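Local coordinates for protein phosphoribosylformylglycinamidine synthase 2 (Thermus thermophilus, PDB 3VIU) that belongs to the PurM-like (AIR synthase related) family and binds adenosine-5'-diphosphate and a magnesium ion, with paired N-terminal-type and C-terminal-type domains in a single chain, at residues L121-F126 against A445-N450; D485-G490 against P537-G542. All blocks are in the same frame, centred on the assembly; numbering follows the deposited sequence.

Both contacts lie in the core, with centres 9 Å apart, and every residue taking part is buried except Lys446 in contact 1, which is partly exposed. They differ in what holds them together. Contact 2 joins neighbouring strands of one sheet through backbone hydrogen bonds, whereas contact 1 sets strands of two different sheets face to face, joined by side-chain packing, part of it on the opposite main chain, with no clear hydrogen bond across. The two meet through the sheet that holds strands 441-448 and 538-548: Asp448 N probably bonds to Val541 O, and Met540 packs against Ser123 and Arg125. Adenosine-5'-diphosphate is bound at contact 2, while the magnesium ion lies near Lys446 of contact 1.

Contact 1. Residues L121-F126 against A445-N450; sequences LDSLRF and AKVDQN
Ala445 meets Leu121 from the opposing strand, its CB lying 4.3 Å from Leu121 CD2. Leu121 CD2 also rests on the main chain of the next residue, 4.0 Å from Lys446 CA, while the lysine side chain starts out away from 121-126 and passes about 5 Å from the magnesium ion. At Val447 the two methyls divide the work: CG1 is 4.3 Å from Leu121 CD2, and CG2 is 3.7 Å from Ser123 OG. This hydroxyl is buried and has no polar partner in the model. Beyond Asp448, which turns away, Gln449 approaches the edge of the Arg125 guanidinium from the opposite direction, but the orientation of its amide is doubtful. The arginine is fixed within its own sheet: a bend at chi2 (-66°) curls the chain back until Arg125 NH2 donates to Leu124 O at 2.8 Å (164° at the hydrogen), reaching it from above the carbonyl plane, and NH1 forms a salt bridge with Asp160. The short strand axes run 8° from parallel but 7.9 Å apart, and no clear hydrogen bond crosses between them. Such face-to-face packing of sheets from two N-terminal-type domains is consistent with the pseudo-dimeric core of PurM-like proteins.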
ATOM      1  N   LEU A 121       1.246  -3.115  -6.424  1.00 18.54           N
ATOM      2  CA  LEU A 121       2.419  -3.158  -5.560  1.00 19.81           C
ATOM      3  C   LEU A 121       2.003  -3.970  -4.342  1.00 20.49           C
ATOM      4  O   LEU A 121       0.910  -3.780  -3.811  1.00 20.81           O
ATOM      5  CB  LEU A 121       2.867  -1.754  -5.128  1.00 19.89           C
ATOM      6  CG  LEU A 121       3.424  -0.790  -6.185  1.00 21.95           C
ATOM      7  CD1 LEU A 121       2.270  -0.124  -6.928  1.00 18.21           C
ATOM      8  CD2 LEU A 121       4.293   0.278  -5.510  1.00 18.54           C
ATOM      9  N   ASP A 122       2.860  -4.887  -3.912  1.00 21.38           N
ATOM     10  CA  ASP A 122       2.545  -5.719  -2.759  1.00 23.82           C
ATOM     11  C   ASP A 122       3.393  -5.363  -1.538  1.00 22.25           C
ATOM     12  O   ASP A 122       4.580  -5.067  -1.656  1.00 23.77           O
ATOM     13  CB  ASP A 122       2.729  -7.196  -3.114  1.00 27.87           C
ATOM     14  CG  ASP A 122       4.100  -7.492  -3.689  1.00 35.17           C
ATOM     15  OD1 ASP A 122       4.435  -6.917  -4.747  1.00 39.47           O
ATOM     16  OD2 ASP A 122       4.845  -8.299  -3.089  1.00 38.00           O
ATOM     17  N   SER A 123       2.770  -5.384  -0.368  1.00 19.81           N
ATOM     18  CA  SER A 123       3.462  -5.078   0.872  1.00 17.51           C
ATOM     19  C   SER A 123       3.310  -6.325   1.737  1.00 16.97           C
ATOM     20  O   SER A 123       2.224  -6.608   2.258  1.00 17.20           O
ATOM     21  CB  SER A 123       2.818  -3.861   1.537  1.00 18.40           C
ATOM     22  OG  SER A 123       3.745  -3.188   2.371  1.00 21.13           O
ATOM     23  N   LEU A 124       4.404  -7.069   1.889  1.00 15.08           N
ATOM     24  CA  LEU A 124       4.384  -8.329   2.630  1.00 12.98           C
ATOM     25  C   LEU A 124       5.248  -8.423   3.895  1.00 12.77           C
ATOM     26  O   LEU A 124       6.380  -7.937   3.948  1.00 11.21           O
ATOM     27  CB  LEU A 124       4.765  -9.466   1.676  1.00 10.97           C
ATOM     28  CG  LEU A 124       4.101  -9.440   0.297  1.00 10.98           C
ATOM     29  CD1 LEU A 124       4.610 -10.594  -0.548  1.00 11.88           C
ATOM     30  CD2 LEU A 124       2.584  -9.527   0.453  1.00 12.63           C
ATOM     31  N   ARG A 125       4.692  -9.092   4.899  1.00 13.47           N
ATOM     32  CA  ARG A 125       5.348  -9.299   6.183  1.00 13.96           C
ATOM     33  C   ARG A 125       5.128 -10.736   6.649  1.00 13.80           C
ATOM     34  O   ARG A 125       3.996 -11.165   6.824  1.00 15.00           O
ATOM     35  CB  ARG A 125       4.780  -8.332   7.228  1.00 12.38           C
ATOM     36  CG  ARG A 125       4.979  -6.858   6.882  1.00 10.78           C
ATOM     37  CD  ARG A 125       6.459  -6.490   6.895  1.00 11.02           C
ATOM     38  NE  ARG A 125       6.663  -5.061   6.702  1.00  7.90           N
ATOM     39  CZ  ARG A 125       6.760  -4.461   5.521  1.00  7.08           C
ATOM     40  NH1 ARG A 125       6.937  -3.153   5.477  1.00  5.64           N
ATOM     41  NH2 ARG A 125       6.698  -5.158   4.389  1.00  4.28           N
ATOM     42  N   PHE A 126       6.223 -11.468   6.841  1.00 16.39           N
ATOM     43  CA  PHE A 126       6.188 -12.854   7.308  1.00 15.05           C
ATOM     44  C   PHE A 126       7.241 -13.007   8.408  1.00 15.55           C
ATOM     45  O   PHE A 126       8.073 -12.113   8.608  1.00 14.59           O
ATOM     46  CB  PHE A 126       6.532 -13.812   6.166  1.00 15.09           C
ATOM     47  CG  PHE A 126       5.631 -13.700   4.983  1.00 15.95           C
ATOM     48  CD1 PHE A 126       4.279 -13.987   5.094  1.00 16.72           C
ATOM     49  CD2 PHE A 126       6.140 -13.323   3.744  1.00 15.78           C
ATOM     50  CE1 PHE A 126       3.435 -13.905   3.979  1.00 18.13           C
ATOM     51  CE2 PHE A 126       5.311 -13.236   2.626  1.00 18.14           C
ATOM     52  CZ  PHE A 126       3.953 -13.529   2.743  1.00 17.29           C
ATOM     53  N   ALA A 445       5.605   5.476  -8.097  1.00 11.59           N
ATOM     54  CA  ALA A 445       4.944   4.894  -6.939  1.00 10.73           C
ATOM     55  C   ALA A 445       5.864   4.028  -6.090  1.00 11.37           C
ATOM     56  O   ALA A 445       6.762   3.354  -6.596  1.00 10.14           O
ATOM     57  CB  ALA A 445       3.749   4.067  -7.397  1.00 11.75           C
ATOM     58  N   LYS A 446       5.616   4.037  -4.788  1.00 12.07           N
ATOM     59  CA  LYS A 446       6.401   3.242  -3.869  1.00 13.05           C
ATOM     60  C   LYS A 446       5.618   3.050  -2.571  1.00 14.13           C
ATOM     61  O   LYS A 446       4.792   3.883  -2.205  1.00 15.27           O
ATOM     62  CB  LYS A 446       7.730   3.945  -3.587  1.00 15.92           C
ATOM     63  CG  LYS A 446       8.931   3.011  -3.436  1.00 17.66           C
ATOM     64  CD  LYS A 446       8.893   2.242  -2.147  1.00 21.86           C
ATOM     65  CE  LYS A 446      10.103   1.334  -2.025  1.00 23.25           C
ATOM     66  NZ  LYS A 446      10.129   0.336  -3.123  1.00 30.04           N
ATOM     67  N   VAL A 447       5.864   1.938  -1.892  1.00 14.48           N
ATOM     68  CA  VAL A 447       5.210   1.655  -0.621  1.00 14.86           C
ATOM     69  C   VAL A 447       6.319   1.287   0.360  1.00 14.62           C
ATOM     70  O   VAL A 447       7.203   0.507   0.018  1.00 16.22           O
ATOM     71  CB  VAL A 447       4.204   0.490  -0.755  1.00 13.95           C
ATOM     72  CG1 VAL A 447       4.865  -0.708  -1.403  1.00 17.79           C
ATOM     73  CG2 VAL A 447       3.673   0.109   0.605  1.00 15.82           C
ATOM     74  N   ASP A 448       6.295   1.858   1.563  1.00 14.39           N
ATOM     75  CA  ASP A 448       7.335   1.563   2.556  1.00 14.75           C
ATOM     76  C   ASP A 448       6.851   1.515   3.996  1.00 14.22           C
ATOM     77  O   ASP A 448       5.776   2.000   4.329  1.00 13.07           O
ATOM     78  CB  ASP A 448       8.445   2.628   2.548  1.00 18.22           C
ATOM     79  CG  ASP A 448       9.322   2.585   1.321  1.00 21.28           C
ATOM     80  OD1 ASP A 448       9.208   3.527   0.508  1.00 22.75           O
ATOM     81  OD2 ASP A 448      10.135   1.632   1.178  1.00 23.80           O
ATOM     82  N   GLN A 449       7.703   0.931   4.833  1.00 14.46           N
ATOM     83  CA  GLN A 449       7.551   0.838   6.280  1.00 15.80           C
ATOM     84  C   GLN A 449       8.629  -0.106   6.788  1.00 15.82           C
ATOM     85  O   GLN A 449       8.938  -1.127   6.160  1.00 15.21           O
ATOM     86  CB  GLN A 449       6.145   0.400   6.730  1.00 16.34           C
ATOM     87  CG  GLN A 449       5.898  -1.073   6.894  1.00 22.58           C
ATOM     88  CD  GLN A 449       6.484  -1.673   8.163  1.00 21.52           C
ATOM     89  OE1 GLN A 449       6.271  -1.179   9.278  1.00 21.80           O
ATOM     90  NE2 GLN A 449       7.206  -2.769   7.997  1.00 23.64           N
ATOM     91  N   ASN A 450       9.226   0.292   7.906  1.00 12.41           N
ATOM     92  CA  ASN A 450      10.291  -0.442   8.556  1.00 10.70           C
ATOM     93  C   ASN A 450       9.757  -0.968   9.895  1.00  9.55           C
ATOM     94  O   ASN A 450       9.532  -0.205  10.825  1.00  9.56           O
ATOM     95  CB  ASN A 450      11.476   0.511   8.756  1.00  9.15           C
ATOM     96  CG  ASN A 450      12.676  -0.157   9.408  1.00 11.75           C
ATOM     97  OD1 ASN A 450      13.820   0.108   9.026  1.00 13.57           O
ATOM     98  ND2 ASN A 450      12.429  -1.010  10.404  1.00  8.09           N
TER

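Contact 2. Residues D485-G490 against P537-G542; sequences DGLNLG and PTAMVG. With ADP (adenosine-5'-diphosphate), chain B.
An antiparallel two-strand ladder beside the nucleotide pocket of a PurM-like N-terminal domain joins Asp485-Asn488 to Thr538-Val541, the short axes lying 169° apart. Gly486 with Met540 and Asn488 with Thr538 are the hydrogen-bonded pairs, each closed by two backbone bonds; between and beside them, Leu487 with Ala539 and Asp485 with Val541 are the non-hydrogen-bonded ones. The bond from Gly486 N to Met540 O is 2.9 Å long and almost straight (176° at the hydrogen), while Asn488 N gives a more bent one to Thr538 O at 2.8 Å.

Chemistry differs between the two faces. On the face of Asp485 and Leu487, which helices 458-475 and 495-515 cover in part, the aspartate has chi1 at 64°, placing CG between its backbone N and carbonyl carbon, and its carboxylate leads away from the partner strand to the adenine. There Asp485 OD1 accepts a hydrogen bond from N6 of adenosine-5'-diphosphate at 3.0 Å, and Asp485 OD2 lies 2.7 Å from N1 of the same base. Leu487 works in two directions: CD1 is 3.8 Å from the adenine N6, whereas CD2 packs on Ala539 CB at 3.7 Å. Glu67, Lys83 and Gly522 also hold the nucleotide by hydrogen bonds.

The face bearing Asn488, Thr538 and the selenomethionine Met540 touches strand 172-182 of the other N-terminal-type domain. There Asn88 donates to Asn488 OD1, and Thr538 OG1 is hydrogen-bonded to Tyr167. Asn488 ND2 adds a weak bond to Thr538 O at 3.3 Å, so that this carbonyl receives both the main-chain and side-chain N-H of one residue. Crossing the Met540 side chain at about a right angle, the Asn488 side chain brings ND2 within 3.6 Å of Met540 SE.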
ATOM      1  N   ASP A 485      -2.429   4.961   3.117  1.00 14.62           N
ATOM      2  CA  ASP A 485      -1.838   4.239   4.233  1.00 13.62           C
ATOM      3  C   ASP A 485      -2.615   2.999   4.627  1.00 15.53           C
ATOM      4  O   ASP A 485      -3.808   3.066   4.941  1.00 16.32           O
ATOM      5  CB  ASP A 485      -1.713   5.147   5.455  1.00 12.61           C
ATOM      6  CG  ASP A 485      -3.057   5.604   5.975  1.00 15.60           C
ATOM      7  OD1 ASP A 485      -3.344   5.402   7.176  1.00 14.55           O
ATOM      8  OD2 ASP A 485      -3.832   6.173   5.179  1.00 17.83           O
ATOM      9  N   GLY A 486      -1.930   1.860   4.595  1.00 14.13           N
ATOM     10  CA  GLY A 486      -2.549   0.617   4.989  1.00 10.43           C
ATOM     11  C   GLY A 486      -2.091   0.346   6.406  1.00 12.62           C
ATOM     12  O   GLY A 486      -0.966  -0.091   6.623  1.00 10.42           O
ATOM     13  N   LEU A 487      -2.947   0.627   7.383  1.00 13.60           N
ATOM     14  CA  LEU A 487      -2.589   0.389   8.773  1.00 14.40           C
ATOM     15  C   LEU A 487      -2.871  -1.060   9.164  1.00 14.97           C
ATOM     16  O   LEU A 487      -3.922  -1.607   8.832  1.00 17.59           O
ATOM     17  CB  LEU A 487      -3.372   1.331   9.692  1.00 14.18           C
ATOM     18  CG  LEU A 487      -3.284   2.834   9.385  1.00 16.14           C
ATOM     19  CD1 LEU A 487      -4.014   3.605  10.475  1.00 14.22           C
ATOM     20  CD2 LEU A 487      -1.825   3.286   9.292  1.00 13.01           C
ATOM     21  N   ASN A 488      -1.920  -1.671   9.863  1.00 14.39           N
ATOM     22  CA  ASN A 488      -2.038  -3.049  10.345  1.00 11.46           C
ATOM     23  C   ASN A 488      -1.495  -3.054  11.768  1.00 11.49           C
ATOM     24  O   ASN A 488      -0.329  -2.737  11.992  1.00 13.13           O
ATOM     25  CB  ASN A 488      -1.207  -3.987   9.481  1.00  9.52           C
ATOM     26  CG  ASN A 488      -1.558  -3.886   8.011  1.00 10.04           C
ATOM     27  OD1 ASN A 488      -2.452  -4.569   7.525  1.00  7.66           O
ATOM     28  ND2 ASN A 488      -0.862  -3.012   7.300  1.00  9.05           N
ATOM     29  N   LEU A 489      -2.344  -3.399  12.727  1.00 11.23           N
ATOM     30  CA  LEU A 489      -1.954  -3.427  14.127  1.00 10.86           C
ATOM     31  C   LEU A 489      -2.645  -4.542  14.897  1.00 12.69           C
ATOM     32  O   LEU A 489      -3.455  -5.299  14.346  1.00 12.24           O
ATOM     33  CB  LEU A 489      -2.276  -2.090  14.795  1.00 10.47           C
ATOM     34  CG  LEU A 489      -1.451  -0.892  14.314  1.00 14.03           C
ATOM     35  CD1 LEU A 489      -2.329  -0.013  13.436  1.00 12.46           C
ATOM     36  CD2 LEU A 489      -0.912  -0.102  15.499  1.00 11.63           C
ATOM     37  N   GLY A 490      -2.304  -4.644  16.176  1.00 12.67           N
ATOM     38  CA  GLY A 490      -2.902  -5.651  17.020  1.00 13.47           C
ATOM     39  C   GLY A 490      -4.238  -5.119  17.478  1.00 17.01           C
ATOM     40  O   GLY A 490      -4.751  -4.135  16.935  1.00 17.33           O
ATOM     41  N   PRO A 537       3.771  -2.518  14.888  1.00 12.60           N
ATOM     42  CA  PRO A 537       2.817  -1.590  14.270  1.00 12.12           C
ATOM     43  C   PRO A 537       3.250  -1.423  12.816  1.00 11.47           C
ATOM     44  O   PRO A 537       4.420  -1.184  12.542  1.00  7.45           O
ATOM     45  CB  PRO A 537       2.992  -0.319  15.091  1.00 12.34           C
ATOM     46  CG  PRO A 537       3.320  -0.860  16.450  1.00 14.92           C
ATOM     47  CD  PRO A 537       4.317  -1.960  16.135  1.00 13.68           C
ATOM     48  N   THR A 538       2.316  -1.559  11.885  1.00 11.39           N
ATOM     49  CA  THR A 538       2.686  -1.469  10.486  1.00 13.91           C
ATOM     50  C   THR A 538       1.843  -0.530   9.633  1.00 15.50           C
ATOM     51  O   THR A 538       0.702  -0.834   9.280  1.00 17.87           O
ATOM     52  CB  THR A 538       2.667  -2.871   9.840  1.00 13.29           C
ATOM     53  OG1 THR A 538       3.572  -3.726  10.541  1.00 14.59           O
ATOM     54  CG2 THR A 538       3.104  -2.800   8.392  1.00 14.22           C
ATOM     55  N   ALA A 539       2.418   0.618   9.301  1.00 15.89           N
ATOM     56  CA  ALA A 539       1.740   1.577   8.450  1.00 16.18           C
ATOM     57  C   ALA A 539       2.437   1.505   7.095  1.00 16.79           C
ATOM     58  O   ALA A 539       3.511   2.081   6.903  1.00 16.23           O
ATOM     59  CB  ALA A 539       1.849   2.984   9.033  1.00 16.15           C
HETATM   60  N   MSE A 540       1.836   0.774   6.166  1.00 16.84           N
HETATM   61  CA  MSE A 540       2.397   0.649   4.831  1.00 18.35           C
HETATM   62  C   MSE A 540       1.939   1.846   4.023  1.00 16.45           C
HETATM   63  O   MSE A 540       0.784   1.945   3.624  1.00 18.41           O
HETATM   64  CB  MSE A 540       1.951  -0.668   4.209  1.00 23.68           C
HETATM   65  CG  MSE A 540       2.554  -1.854   4.940  1.00 32.55           C
HETATM   66 SE   MSE A 540       1.591  -3.516   4.705  1.00 52.02          SE
HETATM   67  CE  MSE A 540       3.069  -4.749   5.002  1.00 44.85           C
ATOM     68  N   VAL A 541       2.868   2.768   3.816  1.00 14.24           N
ATOM     69  CA  VAL A 541       2.611   4.004   3.102  1.00 11.80           C
ATOM     70  C   VAL A 541       2.917   3.932   1.618  1.00 11.26           C
ATOM     71  O   VAL A 541       4.040   3.642   1.217  1.00 10.37           O
ATOM     72  CB  VAL A 541       3.442   5.150   3.712  1.00 12.46           C
ATOM     73  CG1 VAL A 541       3.179   6.456   2.967  1.00 11.02           C
ATOM     74  CG2 VAL A 541       3.105   5.288   5.196  1.00 14.20           C
ATOM     75  N   GLY A 542       1.895   4.204   0.812  1.00 11.66           N
ATOM     76  CA  GLY A 542       2.046   4.199  -0.626  1.00 11.19           C
ATOM     77  C   GLY A 542       1.975   5.639  -1.092  1.00 13.09           C
ATOM     78  O   GLY A 542       1.062   6.376  -0.709  1.00 11.94           O
TER
HETATM   79  PB  ADP B 800     -13.445  -1.336   0.646  1.00 74.65           P
HETATM   80  O1B ADP B 800     -14.126  -2.196   1.654  1.00 75.79           O
HETATM   81  O2B ADP B 800     -11.960  -1.899   0.383  1.00 74.08           O
HETATM   82  O3B ADP B 800     -14.348  -1.363  -0.779  1.00 74.54           O
HETATM   83  PA  ADP B 800     -13.367   0.319   2.814  1.00 68.93           P
HETATM   84  O1A ADP B 800     -14.776   0.401   3.289  1.00 68.84           O
HETATM   85  O2A ADP B 800     -12.666  -0.979   3.485  1.00 68.99           O
HETATM   86  O3A ADP B 800     -13.346   0.213   1.175  1.00 71.48           O
HETATM   87  O5' ADP B 800     -12.496   1.628   3.256  1.00 64.03           O
HETATM   88  C5' ADP B 800     -13.363   2.599   3.874  1.00 57.25           C
HETATM   89  C4' ADP B 800     -13.106   4.051   3.374  1.00 52.52           C
HETATM   90  O4' ADP B 800     -12.298   4.801   4.338  1.00 50.76           O
HETATM   91  C3' ADP B 800     -12.338   4.141   2.030  1.00 50.00           C
HETATM   92  O3' ADP B 800     -12.782   5.292   1.300  1.00 48.00           O
HETATM   93  C2' ADP B 800     -10.877   4.245   2.468  1.00 48.84           C
HETATM   94  O2' ADP B 800     -10.055   4.863   1.474  1.00 46.83           O
HETATM   95  C1' ADP B 800     -10.963   5.045   3.770  1.00 49.10           C
HETATM   96  N9  ADP B 800      -9.912   4.650   4.719  1.00 48.44           N
HETATM   97  C8  ADP B 800      -9.891   3.517   5.483  1.00 47.66           C
HETATM   98  N7  ADP B 800      -8.815   3.480   6.215  1.00 47.23           N
HETATM   99  C5  ADP B 800      -8.074   4.581   5.973  1.00 46.31           C
HETATM  100  C6  ADP B 800      -6.836   5.084   6.454  1.00 45.84           C
HETATM  101  N6  ADP B 800      -6.112   4.380   7.399  1.00 45.15           N
HETATM  102  N1  ADP B 800      -6.383   6.261   5.972  1.00 45.24           N
HETATM  103  C2  ADP B 800      -7.070   6.960   5.055  1.00 44.61           C
HETATM  104  N3  ADP B 800      -8.237   6.521   4.578  1.00 44.46           N
HETATM  105  C4  ADP B 800      -8.768   5.354   5.003  1.00 46.63           C